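Local coordinates for beta-fructofuranosidase, insoluble isoenzyme CWINV1 (Arabidopsis thaliana, PDB 2OXB), which hydrolyses sucrose and 1-kestose, and less readily neokestose and levan, as a cell-wall invertase of glycoside hydrolase family 32, at residues A364-V369 with M531-I536; T6-Q11 with R476-H481; G407-M412 with A513-Y518. The protein carries 1 engineered substitution. All coordinates share one frame; numbering follows the deposited sequence.

Contact 1. Residues A364-V369 with M531-I536; sequences AAQADV and MNSAQI
Gln366 and Met531 carry this contact: the Gln366 amide reaches the backbone of Met531, and the Met531 side chain lies along Ala367 and Asp368. Gln366 extends across to the 531-536 backbone: CG stands anti to the backbone N (chi1 -158°), and the chain beyond it runs out straight, bringing the nitrogen end up to the carbonyl of Met531. There NE2 donates to Met531 O at 2.5 Å, a moderately bent bond that meets the oxygen from a direction tilted out of the carbonyl plane. The acceptor in turn lies well out of the plane of the Gln366 amide. Ser533 OG flanks the same nitrogen, 3.6 Å from NE2. The other end of the amide, OE1, is occupied by a hydrogen bond from His481 NE2, and with both ends engaged the rotation of the amide is restrained.

Met531 sets out toward the strand but does not continue into it. Its CG rests against the backbone at Ala367, with CG 3.5 Å from Ala367 CA, after which bends at chi2 and chi3 swing the thioether away. SD passes alongside Asp368, 4.2 Å from Asp368 CB, while the carboxylate of Asp368 forms salt bridges with Arg476 and Arg339. Phe8 packs against Met531 as well. The contact thus lies where strand 367-374 begins and its antiparallel neighbour 521-530 has just ended: the chain leaves an inner strand of the C-terminal beta-sandwich characteristic of family 32 and runs on toward the N-terminal region.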
ATOM      1  N   ALA A 364       4.229 -20.837  11.960  1.00 25.17           N
ATOM      2  CA  ALA A 364       5.032 -20.385  10.836  1.00 24.54           C
ATOM      3  C   ALA A 364       4.210 -19.764   9.682  1.00 24.01           C
ATOM      4  O   ALA A 364       4.722 -18.917   8.932  1.00 23.66           O
ATOM      5  CB  ALA A 364       5.904 -21.542  10.329  1.00 22.58           C
ATOM      6  N   ALA A 365       2.941 -20.153   9.571  1.00 21.63           N
ATOM      7  CA  ALA A 365       2.042 -19.653   8.522  1.00 22.11           C
ATOM      8  C   ALA A 365       1.131 -18.488   8.925  1.00 20.64           C
ATOM      9  O   ALA A 365       0.278 -18.075   8.139  1.00 20.36           O
ATOM     10  CB  ALA A 365       1.161 -20.812   7.992  1.00 23.33           C
ATOM     11  N   GLN A 366       1.294 -17.959  10.132  1.00 19.99           N
ATOM     12  CA  GLN A 366       0.434 -16.867  10.589  1.00 20.24           C
ATOM     13  C   GLN A 366       1.076 -16.122  11.756  1.00 20.51           C
ATOM     14  O   GLN A 366       0.492 -16.011  12.829  1.00 19.58           O
ATOM     15  CB  GLN A 366      -0.918 -17.442  11.013  1.00 17.26           C
ATOM     16  CG  GLN A 366      -2.066 -16.434  11.011  1.00 15.95           C
ATOM     17  CD  GLN A 366      -3.402 -17.070  11.387  1.00 14.42           C
ATOM     18  OE1 GLN A 366      -3.883 -17.972  10.702  1.00  9.60           O
ATOM     19  NE2 GLN A 366      -4.000 -16.597  12.481  1.00 10.26           N
ATOM     20  N   ALA A 367       2.268 -15.584  11.523  1.00 22.54           N
ATOM     21  CA  ALA A 367       3.009 -14.900  12.573  1.00 25.01           C
ATOM     22  C   ALA A 367       3.654 -13.570  12.201  1.00 25.58           C
ATOM     23  O   ALA A 367       3.631 -13.140  11.057  1.00 26.22           O
ATOM     24  CB  ALA A 367       4.083 -15.849  13.119  1.00 25.35           C
ATOM     25  N   ASP A 368       4.250 -12.935  13.201  1.00 27.22           N
ATOM     26  CA  ASP A 368       4.934 -11.662  13.033  1.00 27.49           C
ATOM     27  C   ASP A 368       6.425 -11.926  13.225  1.00 28.44           C
ATOM     28  O   ASP A 368       6.870 -12.267  14.332  1.00 27.63           O
ATOM     29  CB  ASP A 368       4.448 -10.671  14.092  1.00 28.47           C
ATOM     30  CG  ASP A 368       4.966  -9.263  13.861  1.00 31.31           C
ATOM     31  OD1 ASP A 368       6.139  -9.108  13.458  1.00 33.24           O
ATOM     32  OD2 ASP A 368       4.209  -8.300  14.103  1.00 32.66           O
ATOM     33  N   VAL A 369       7.203 -11.783  12.156  1.00 28.35           N
ATOM     34  CA  VAL A 369       8.638 -12.014  12.265  1.00 29.27           C
ATOM     35  C   VAL A 369       9.342 -10.687  12.446  1.00 28.67           C
ATOM     36  O   VAL A 369       8.820  -9.652  12.063  1.00 28.33           O
ATOM     37  CB  VAL A 369       9.220 -12.693  11.012  1.00 29.74           C
ATOM     38  CG1 VAL A 369      10.617 -13.225  11.327  1.00 28.67           C
ATOM     39  CG2 VAL A 369       8.298 -13.798  10.534  1.00 26.85           C
ATOM     40  N   MET A 531       0.406 -15.555  15.497  1.00 33.44           N
ATOM     41  CA  MET A 531      -0.687 -14.585  15.369  1.00 33.66           C
ATOM     42  C   MET A 531      -2.085 -15.199  15.304  1.00 34.11           C
ATOM     43  O   MET A 531      -2.420 -15.919  14.358  1.00 33.54           O
ATOM     44  CB  MET A 531      -0.481 -13.725  14.119  1.00 33.11           C
ATOM     45  CG  MET A 531       0.728 -12.799  14.140  1.00 32.83           C
ATOM     46  SD  MET A 531       0.426 -11.252  15.021  1.00 33.03           S
ATOM     47  CE  MET A 531      -0.623 -10.388  13.859  1.00 31.44           C
ATOM     48  N   ASN A 532      -2.891 -14.889  16.317  1.00 33.81           N
ATOM     49  CA  ASN A 532      -4.266 -15.359  16.402  1.00 34.89           C
ATOM     50  C   ASN A 532      -5.063 -14.708  15.287  1.00 37.21           C
ATOM     51  O   ASN A 532      -4.610 -13.748  14.652  1.00 37.13           O
ATOM     52  CB  ASN A 532      -4.895 -14.959  17.735  1.00 34.62           C
ATOM     53  CG  ASN A 532      -4.205 -15.596  18.919  1.00 33.59           C
ATOM     54  OD1 ASN A 532      -4.284 -15.094  20.035  1.00 31.01           O
ATOM     55  ND2 ASN A 532      -3.535 -16.718  18.681  1.00 34.29           N
ATOM     56  N   SER A 533      -6.264 -15.223  15.067  1.00 39.83           N
ATOM     57  CA  SER A 533      -7.131 -14.711  14.018  1.00 42.11           C
ATOM     58  C   SER A 533      -7.832 -13.419  14.388  1.00 43.76           C
ATOM     59  O   SER A 533      -8.030 -13.102  15.563  1.00 44.24           O
ATOM     60  CB  SER A 533      -8.175 -15.763  13.641  1.00 41.90           C
ATOM     61  OG  SER A 533      -7.560 -16.863  12.991  1.00 43.74           O
ATOM     62  N   ALA A 534      -8.193 -12.662  13.363  1.00 45.28           N
ATOM     63  CA  ALA A 534      -8.898 -11.412  13.559  1.00 46.40           C
ATOM     64  C   ALA A 534     -10.278 -11.634  12.959  1.00 46.69           C
ATOM     65  O   ALA A 534     -10.417 -12.318  11.940  1.00 46.28           O
ATOM     66  CB  ALA A 534      -8.169 -10.276  12.850  1.00 46.70           C
ATOM     67  N   GLN A 535     -11.296 -11.072  13.603  1.00 47.40           N
ATOM     68  CA  GLN A 535     -12.681 -11.215  13.152  1.00 47.01           C
ATOM     69  C   GLN A 535     -12.950 -10.404  11.889  1.00 45.53           C
ATOM     70  O   GLN A 535     -13.341  -9.239  11.954  1.00 44.04           O
ATOM     71  CB  GLN A 535     -13.639 -10.793  14.278  1.00 48.50           C
ATOM     72  CG  GLN A 535     -13.164 -11.236  15.662  1.00 48.91           C
ATOM     73  CD  GLN A 535     -14.283 -11.408  16.663  1.00 49.00           C
ATOM     74  OE1 GLN A 535     -14.035 -11.766  17.816  1.00 49.20           O
ATOM     75  NE2 GLN A 535     -15.520 -11.164  16.234  1.00 48.12           N
ATOM     76  N   ILE A 536     -12.737 -11.045  10.743  1.00 46.34           N
ATOM     77  CA  ILE A 536     -12.937 -10.424   9.436  1.00 48.06           C
ATOM     78  C   ILE A 536     -14.206 -10.935   8.741  1.00 48.88           C
ATOM     79  O   ILE A 536     -14.521 -12.128   8.799  1.00 49.13           O
ATOM     80  CB  ILE A 536     -11.718 -10.687   8.490  1.00 48.24           C
ATOM     81  CG1 ILE A 536     -11.403 -12.195   8.441  1.00 49.62           C
ATOM     82  CG2 ILE A 536     -10.516  -9.880   8.950  1.00 48.38           C
ATOM     83  CD1 ILE A 536     -10.294 -12.591   7.453  1.00 48.49           C
TER

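Contact 2. Residues T6-Q11 with R476-H481; sequences TGFHFQ and RALIDH
Thr6 and Asp480 are the nearest residues by CA, 5.5 Å apart, where an irregular segment near the N terminus meets the last residues of strand 473-480. The pairing belongs to the junction between the two modules of a family 32 enzyme, since 6-11 leads into the five-bladed propeller and 476-481 lies in the beta-sandwich. Its core is a two-pronged carboxylate grip on consecutive peptide N-H groups. Gly7 N donates to Asp480 OD1 and Phe8 N to Asp480 OD2, each at 2.9 Å and nearly straight. Both oxygens are approached on their syn sides, the bond to OD1 tilted somewhat out of the carboxylate plane. With CG anti to the backbone N (chi1 -154°), the carboxylate extends to the 6-11 backbone. His9 and Asp480 come at each other from opposite directions, with His9 CD2 and NE2 beside Asp480 CB; the His9 side chain is about 8 Å from that of Met17, a substrate-binding residue. The neighbouring His481 presents its ring edge to Gly7. Phe8 slides past the aspartate, with its CE1 meeting Leu478 CD1 at 4.3 Å and its ring edge facing Ile479 O. Over the centre of one face of that ring sits Asp480 OD2, 3.0 Å above the plane.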
ATOM      1  N   THR A   6      -6.467 -15.372   4.379  1.00 28.16           N
ATOM      2  CA  THR A   6      -5.750 -14.773   5.501  1.00 29.94           C
ATOM      3  C   THR A   6      -6.563 -14.856   6.787  1.00 31.35           C
ATOM      4  O   THR A   6      -7.798 -14.831   6.762  1.00 32.84           O
ATOM      5  CB  THR A   6      -5.419 -13.294   5.251  1.00 28.17           C
ATOM      6  OG1 THR A   6      -6.627 -12.529   5.238  1.00 26.89           O
ATOM      7  CG2 THR A   6      -4.714 -13.131   3.919  1.00 30.64           C
ATOM      8  N   GLY A   7      -5.860 -14.939   7.910  1.00 32.10           N
ATOM      9  CA  GLY A   7      -6.519 -15.002   9.200  1.00 31.83           C
ATOM     10  C   GLY A   7      -6.625 -13.668   9.936  1.00 32.53           C
ATOM     11  O   GLY A   7      -7.602 -13.438  10.644  1.00 33.97           O
ATOM     12  N   PHE A   8      -5.643 -12.786   9.782  1.00 32.97           N
ATOM     13  CA  PHE A   8      -5.686 -11.510  10.477  1.00 32.55           C
ATOM     14  C   PHE A   8      -5.621 -10.274   9.588  1.00 33.27           C
ATOM     15  O   PHE A   8      -5.443  -9.157  10.072  1.00 35.69           O
ATOM     16  CB  PHE A   8      -4.581 -11.436  11.535  1.00 29.72           C
ATOM     17  CG  PHE A   8      -3.194 -11.519  10.983  1.00 27.38           C
ATOM     18  CD1 PHE A   8      -2.595 -10.416  10.398  1.00 27.64           C
ATOM     19  CD2 PHE A   8      -2.476 -12.706  11.063  1.00 28.04           C
ATOM     20  CE1 PHE A   8      -1.292 -10.494   9.900  1.00 27.08           C
ATOM     21  CE2 PHE A   8      -1.181 -12.792  10.571  1.00 27.19           C
ATOM     22  CZ  PHE A   8      -0.588 -11.683   9.986  1.00 26.58           C
ATOM     23  N   HIS A   9      -5.772 -10.443   8.292  1.00 31.92           N
ATOM     24  CA  HIS A   9      -5.737  -9.272   7.429  1.00 32.96           C
ATOM     25  C   HIS A   9      -7.163  -8.783   7.223  1.00 33.19           C
ATOM     26  O   HIS A   9      -7.811  -8.319   8.165  1.00 34.26           O
ATOM     27  CB  HIS A   9      -5.079  -9.634   6.098  1.00 32.88           C
ATOM     28  CG  HIS A   9      -3.601  -9.816   6.199  1.00 31.51           C
ATOM     29  ND1 HIS A   9      -2.745  -8.778   6.498  1.00 31.85           N
ATOM     30  CD2 HIS A   9      -2.829 -10.919   6.081  1.00 32.11           C
ATOM     31  CE1 HIS A   9      -1.508  -9.236   6.561  1.00 31.16           C
ATOM     32  NE2 HIS A   9      -1.531 -10.533   6.312  1.00 32.15           N
ATOM     33  N   PHE A  10      -7.639  -8.878   5.987  1.00 31.00           N
ATOM     34  CA  PHE A  10      -8.997  -8.499   5.649  1.00 30.66           C
ATOM     35  C   PHE A  10      -9.316  -8.842   4.212  1.00 29.70           C
ATOM     36  O   PHE A  10      -8.496  -8.671   3.309  1.00 28.35           O
ATOM     37  CB  PHE A  10      -9.279  -7.012   5.875  1.00 31.95           C
ATOM     38  CG  PHE A  10     -10.650  -6.599   5.401  1.00 34.31           C
ATOM     39  CD1 PHE A  10     -11.794  -7.132   5.995  1.00 34.13           C
ATOM     40  CD2 PHE A  10     -10.802  -5.754   4.301  1.00 36.25           C
ATOM     41  CE1 PHE A  10     -13.068  -6.831   5.496  1.00 36.26           C
ATOM     42  CE2 PHE A  10     -12.075  -5.445   3.791  1.00 35.90           C
ATOM     43  CZ  PHE A  10     -13.206  -5.986   4.388  1.00 35.70           C
ATOM     44  N   GLN A  11     -10.534  -9.322   4.018  1.00 28.81           N
ATOM     45  CA  GLN A  11     -10.990  -9.718   2.715  1.00 29.40           C
ATOM     46  C   GLN A  11     -12.446 -10.111   2.814  1.00 32.25           C
ATOM     47  O   GLN A  11     -12.972 -10.334   3.908  1.00 32.40           O
ATOM     48  CB  GLN A  11     -10.175 -10.914   2.239  1.00 27.35           C
ATOM     49  CG  GLN A  11     -10.210 -12.087   3.203  1.00 20.80           C
ATOM     50  CD  GLN A  11      -9.250 -13.171   2.803  1.00 18.90           C
ATOM     51  OE1 GLN A  11      -9.436 -13.834   1.781  1.00 16.58           O
ATOM     52  NE2 GLN A  11      -8.190 -13.341   3.588  1.00 15.25           N
ATOM     53  N   ARG A 476      11.191  -6.808   9.196  1.00 23.65           N
ATOM     54  CA  ARG A 476      10.035  -7.401   9.824  1.00 23.65           C
ATOM     55  C   ARG A 476       9.287  -8.186   8.777  1.00 24.43           C
ATOM     56  O   ARG A 476       9.426  -7.927   7.592  1.00 25.64           O
ATOM     57  CB  ARG A 476       9.151  -6.311  10.407  1.00 22.18           C
ATOM     58  CG  ARG A 476       7.951  -6.831  11.126  1.00 20.83           C
ATOM     59  CD  ARG A 476       7.273  -5.702  11.841  1.00 21.59           C
ATOM     60  NE  ARG A 476       5.908  -6.045  12.176  1.00 20.42           N
ATOM     61  CZ  ARG A 476       5.028  -5.179  12.644  1.00 22.36           C
ATOM     62  NH1 ARG A 476       5.376  -3.914  12.837  1.00 21.84           N
ATOM     63  NH2 ARG A 476       3.792  -5.581  12.899  1.00 27.15           N
ATOM     64  N   ALA A 477       8.495  -9.153   9.214  1.00 24.38           N
ATOM     65  CA  ALA A 477       7.747  -9.956   8.275  1.00 24.00           C
ATOM     66  C   ALA A 477       6.389 -10.361   8.816  1.00 24.13           C
ATOM     67  O   ALA A 477       6.303 -11.142   9.751  1.00 24.17           O
ATOM     68  CB  ALA A 477       8.542 -11.193   7.925  1.00 23.92           C
ATOM     69  N   LEU A 478       5.330  -9.807   8.246  1.00 25.34           N
ATOM     70  CA  LEU A 478       3.994 -10.191   8.656  1.00 26.20           C
ATOM     71  C   LEU A 478       3.795 -11.493   7.909  1.00 29.17           C
ATOM     72  O   LEU A 478       4.075 -11.560   6.707  1.00 31.38           O
ATOM     73  CB  LEU A 478       2.960  -9.198   8.151  1.00 27.28           C
ATOM     74  CG  LEU A 478       2.720  -7.876   8.868  1.00 28.50           C
ATOM     75  CD1 LEU A 478       2.250  -8.149  10.289  1.00 29.56           C
ATOM     76  CD2 LEU A 478       3.984  -7.046   8.846  1.00 30.33           C
ATOM     77  N   ILE A 479       3.323 -12.529   8.595  1.00 29.55           N
ATOM     78  CA  ILE A 479       3.111 -13.817   7.936  1.00 29.44           C
ATOM     79  C   ILE A 479       1.647 -14.263   7.971  1.00 28.42           C
ATOM     80  O   ILE A 479       1.095 -14.517   9.037  1.00 26.31           O
ATOM     81  CB  ILE A 479       3.969 -14.926   8.586  1.00 30.52           C
ATOM     82  CG1 ILE A 479       5.384 -14.404   8.861  1.00 31.35           C
ATOM     83  CG2 ILE A 479       4.024 -16.141   7.669  1.00 32.02           C
ATOM     84  CD1 ILE A 479       6.088 -13.819   7.650  1.00 31.61           C
ATOM     85  N   ASP A 480       1.015 -14.379   6.812  1.00 29.34           N
ATOM     86  CA  ASP A 480      -0.376 -14.810   6.818  1.00 30.17           C
ATOM     87  C   ASP A 480      -0.811 -15.704   5.646  1.00 30.48           C
ATOM     88  O   ASP A 480      -1.737 -15.374   4.899  1.00 30.08           O
ATOM     89  CB  ASP A 480      -1.296 -13.595   6.912  1.00 29.62           C
ATOM     90  CG  ASP A 480      -2.635 -13.939   7.529  1.00 30.54           C
ATOM     91  OD1 ASP A 480      -3.054 -15.108   7.388  1.00 28.80           O
ATOM     92  OD2 ASP A 480      -3.274 -13.052   8.141  1.00 30.11           O
ATOM     93  N   HIS A 481      -0.137 -16.838   5.497  1.00 30.56           N
ATOM     94  CA  HIS A 481      -0.463 -17.795   4.447  1.00 31.57           C
ATOM     95  C   HIS A 481      -0.163 -17.207   3.074  1.00 31.69           C
ATOM     96  O   HIS A 481       0.991 -16.914   2.757  1.00 33.71           O
ATOM     97  CB  HIS A 481      -1.945 -18.194   4.561  1.00 30.85           C
ATOM     98  CG  HIS A 481      -2.358 -18.575   5.952  1.00 30.20           C
ATOM     99  ND1 HIS A 481      -2.026 -19.784   6.526  1.00 30.15           N
ATOM    100  CD2 HIS A 481      -3.028 -17.882   6.905  1.00 29.97           C
ATOM    101  CE1 HIS A 481      -2.471 -19.818   7.769  1.00 28.63           C
ATOM    102  NE2 HIS A 481      -3.082 -18.677   8.025  1.00 28.64           N
TER

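Contact 3. Residues G407-M412 with A513-Y518; sequences GPFGLM and AFNYGY
Pro408 O and Tyr516 N form the clearest backbone bond between these two segments, at 3.1 Å. The donor lies nearly along the C=O axis, although the N-H itself is bent away from the line. The same oxygen also receives a CA-H...O contact from Asn515 CA at 3.4 Å, so one N-H bond and one CA-H...O contact meet there. Farther along, Phe514 N reaches Gly410 O at 3.3 Å in a weak bond. Gly517, beyond the end of strand 510-515, brings its CA to Gly407 O, the carbonyl of the cis Gly407-Pro408 peptide, at 3.1 Å, a second CA-H...O contact.

The two strands run antiparallel, their axes at 171°, and Leu411 and Ala513 form a non-hydrogen-bonded pair. Strand 406-415 is an inner strand of one sheet of the C-terminal beta-sandwich: Phe409 and Leu411 form backbone hydrogen bonds with Phe427 and Val425 on the adjoining strand 423-431, while Ala513 pairs with Leu357 on the far side of 510-515.

Among the side chains, Asn515 keeps its ND2 for Leu351 O and brings OD1 alongside Phe409 CB. Phe514 turns its CG between the backbone N and the carbonyl carbon (chi1 66°), bringing the CD2-CE2 side of the ring against Gly410, whose CA lies in plane at the edge. Met412 crosses it at about a right angle: its CG stands over the centre of the face, 3.5 Å from the centroid and 14° off the normal, a CH-pi contact. The sulfur adds an oblique Met-aromatic contact, and the terminal CE lies 3.9 Å from Tyr516 OH.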
ATOM      1  N   GLY A 407      25.966 -10.960   1.914  1.00 19.79           N
ATOM      2  CA  GLY A 407      24.666 -11.360   1.417  1.00 19.79           C
ATOM      3  C   GLY A 407      24.809 -12.596   0.563  1.00 21.50           C
ATOM      4  O   GLY A 407      25.917 -12.932   0.148  1.00 18.93           O
ATOM      5  N   PRO A 408      23.690 -13.269   0.248  1.00 23.41           N
ATOM      6  CA  PRO A 408      22.336 -12.892   0.683  1.00 25.27           C
ATOM      7  C   PRO A 408      21.918 -13.452   2.057  1.00 26.45           C
ATOM      8  O   PRO A 408      22.195 -14.613   2.373  1.00 26.34           O
ATOM      9  CB  PRO A 408      21.474 -13.430  -0.447  1.00 26.26           C
ATOM     10  CG  PRO A 408      22.172 -14.743  -0.752  1.00 25.38           C
ATOM     11  CD  PRO A 408      23.644 -14.389  -0.715  1.00 24.43           C
ATOM     12  N   PHE A 409      21.246 -12.622   2.858  1.00 25.81           N
ATOM     13  CA  PHE A 409      20.806 -13.033   4.186  1.00 25.87           C
ATOM     14  C   PHE A 409      19.542 -12.345   4.693  1.00 27.36           C
ATOM     15  O   PHE A 409      19.493 -11.129   4.839  1.00 27.46           O
ATOM     16  CB  PHE A 409      21.945 -12.848   5.205  1.00 24.21           C
ATOM     17  CG  PHE A 409      22.279 -11.401   5.541  1.00 21.69           C
ATOM     18  CD1 PHE A 409      21.540 -10.692   6.483  1.00 17.19           C
ATOM     19  CD2 PHE A 409      23.396 -10.781   4.976  1.00 19.59           C
ATOM     20  CE1 PHE A 409      21.918  -9.399   6.855  1.00 18.15           C
ATOM     21  CE2 PHE A 409      23.770  -9.490   5.351  1.00 17.34           C
ATOM     22  CZ  PHE A 409      23.036  -8.796   6.292  1.00 13.40           C
ATOM     23  N   GLY A 410      18.515 -13.141   4.975  1.00 30.08           N
ATOM     24  CA  GLY A 410      17.260 -12.596   5.463  1.00 31.20           C
ATOM     25  C   GLY A 410      16.382 -13.688   6.044  1.00 30.78           C
ATOM     26  O   GLY A 410      16.828 -14.480   6.874  1.00 32.35           O
ATOM     27  N   LEU A 411      15.139 -13.759   5.588  1.00 29.62           N
ATOM     28  CA  LEU A 411      14.205 -14.754   6.099  1.00 27.78           C
ATOM     29  C   LEU A 411      13.629 -15.692   5.061  1.00 26.91           C
ATOM     30  O   LEU A 411      13.584 -15.376   3.876  1.00 28.07           O
ATOM     31  CB  LEU A 411      13.031 -14.058   6.791  1.00 26.07           C
ATOM     32  CG  LEU A 411      13.299 -13.289   8.080  1.00 26.58           C
ATOM     33  CD1 LEU A 411      12.051 -12.498   8.487  1.00 24.50           C
ATOM     34  CD2 LEU A 411      13.701 -14.289   9.166  1.00 25.43           C
ATOM     35  N   MET A 412      13.200 -16.859   5.525  1.00 27.30           N
ATOM     36  CA  MET A 412      12.531 -17.837   4.673  1.00 26.55           C
ATOM     37  C   MET A 412      11.235 -18.153   5.416  1.00 26.63           C
ATOM     38  O   MET A 412      11.245 -18.741   6.506  1.00 24.76           O
ATOM     39  CB  MET A 412      13.359 -19.107   4.499  1.00 26.56           C
ATOM     40  CG  MET A 412      14.744 -18.868   3.948  1.00 27.69           C
ATOM     41  SD  MET A 412      15.407 -20.325   3.112  1.00 29.35           S
ATOM     42  CE  MET A 412      16.402 -21.014   4.373  1.00 27.94           C
ATOM     43  N   ALA A 513      15.884 -18.677   9.316  1.00 34.50           N
ATOM     44  CA  ALA A 513      16.741 -17.510   9.289  1.00 34.05           C
ATOM     45  C   ALA A 513      17.983 -17.997   8.583  1.00 34.12           C
ATOM     46  O   ALA A 513      18.677 -18.871   9.095  1.00 33.73           O
ATOM     47  CB  ALA A 513      17.064 -17.062  10.690  1.00 35.05           C
ATOM     48  N   PHE A 514      18.258 -17.456   7.400  1.00 35.00           N
ATOM     49  CA  PHE A 514      19.434 -17.899   6.657  1.00 35.97           C
ATOM     50  C   PHE A 514      20.476 -16.829   6.300  1.00 35.39           C
ATOM     51  O   PHE A 514      20.331 -15.644   6.610  1.00 34.83           O
ATOM     52  CB  PHE A 514      19.009 -18.649   5.383  1.00 36.45           C
ATOM     53  CG  PHE A 514      18.315 -17.790   4.364  1.00 40.07           C
ATOM     54  CD1 PHE A 514      18.083 -18.272   3.080  1.00 41.38           C
ATOM     55  CD2 PHE A 514      17.909 -16.495   4.674  1.00 41.69           C
ATOM     56  CE1 PHE A 514      17.463 -17.472   2.120  1.00 41.83           C
ATOM     57  CE2 PHE A 514      17.289 -15.688   3.721  1.00 41.00           C
ATOM     58  CZ  PHE A 514      17.067 -16.176   2.444  1.00 41.51           C
ATOM     59  N   ASN A 515      21.536 -17.294   5.650  1.00 34.24           N
ATOM     60  CA  ASN A 515      22.662 -16.482   5.212  1.00 32.34           C
ATOM     61  C   ASN A 515      23.508 -17.435   4.385  1.00 32.02           C
ATOM     62  O   ASN A 515      24.362 -18.136   4.914  1.00 33.14           O
ATOM     63  CB  ASN A 515      23.459 -15.968   6.421  1.00 30.58           C
ATOM     64  CG  ASN A 515      24.843 -15.458   6.044  1.00 30.99           C
ATOM     65  OD1 ASN A 515      25.011 -14.688   5.088  1.00 31.63           O
ATOM     66  ND2 ASN A 515      25.844 -15.878   6.806  1.00 27.94           N
ATOM     67  N   TYR A 516      23.239 -17.483   3.089  1.00 32.22           N
ATOM     68  CA  TYR A 516      23.971 -18.362   2.195  1.00 33.52           C
ATOM     69  C   TYR A 516      25.138 -17.633   1.537  1.00 35.27           C
ATOM     70  O   TYR A 516      25.767 -18.159   0.613  1.00 35.75           O
ATOM     71  CB  TYR A 516      23.024 -18.914   1.124  1.00 33.83           C
ATOM     72  CG  TYR A 516      22.096 -20.005   1.615  1.00 34.58           C
ATOM     73  CD1 TYR A 516      20.806 -20.137   1.099  1.00 35.43           C
ATOM     74  CD2 TYR A 516      22.504 -20.903   2.596  1.00 34.02           C
ATOM     75  CE1 TYR A 516      19.939 -21.134   1.558  1.00 36.51           C
ATOM     76  CE2 TYR A 516      21.653 -21.901   3.060  1.00 36.70           C
ATOM     77  CZ  TYR A 516      20.373 -22.013   2.543  1.00 37.70           C
ATOM     78  OH  TYR A 516      19.522 -22.979   3.033  1.00 37.43           O
ATOM     79  N   GLY A 517      25.433 -16.427   2.024  1.00 35.53           N
ATOM     80  CA  GLY A 517      26.516 -15.639   1.463  1.00 35.92           C
ATOM     81  C   GLY A 517      27.899 -16.045   1.947  1.00 37.28           C
ATOM     82  O   GLY A 517      28.053 -16.987   2.730  1.00 36.42           O
ATOM     83  N   TYR A 518      28.918 -15.340   1.469  1.00 37.90           N
ATOM     84  CA  TYR A 518      30.284 -15.635   1.877  1.00 38.93           C
ATOM     85  C   TYR A 518      30.449 -15.324   3.369  1.00 38.72           C
ATOM     86  O   TYR A 518      30.197 -16.181   4.225  1.00 38.95           O
ATOM     87  CB  TYR A 518      31.277 -14.819   1.045  1.00 40.27           C
ATOM     88  CG  TYR A 518      31.691 -15.463  -0.266  1.00 42.14           C
ATOM     89  CD1 TYR A 518      32.378 -16.684  -0.276  1.00 41.56           C
ATOM     90  CD2 TYR A 518      31.440 -14.827  -1.499  1.00 42.78           C
ATOM     91  CE1 TYR A 518      32.812 -17.261  -1.477  1.00 43.67           C
ATOM     92  CE2 TYR A 518      31.871 -15.396  -2.713  1.00 42.97           C
ATOM     93  CZ  TYR A 518      32.562 -16.614  -2.690  1.00 43.77           C
ATOM     94  OH  TYR A 518      33.030 -17.183  -3.856  1.00 41.91           O
TER

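Overall arrangement
From the N terminus, the chain first passes through 6-11, ahead of the propeller, and contact 2 closes its very long loop only when strand 473-480 of the sandwich arrives. Contact 1 opens at 364-369 and closes at 531-536, just before the C terminus, so its segments interleave with those of contact 2. Contact 3, joining 407-412 to 513-518, falls wholly within the span of contact 1 and crosses contact 2. Contacts 1 and 2 share a sheet through neighbouring strands 367-374 and 473-480, and both bear on the propeller-sandwich junction. Contact 3 belongs to the other sheet; there Leu411 packs against Val369 and Ala477, linking the two sheets.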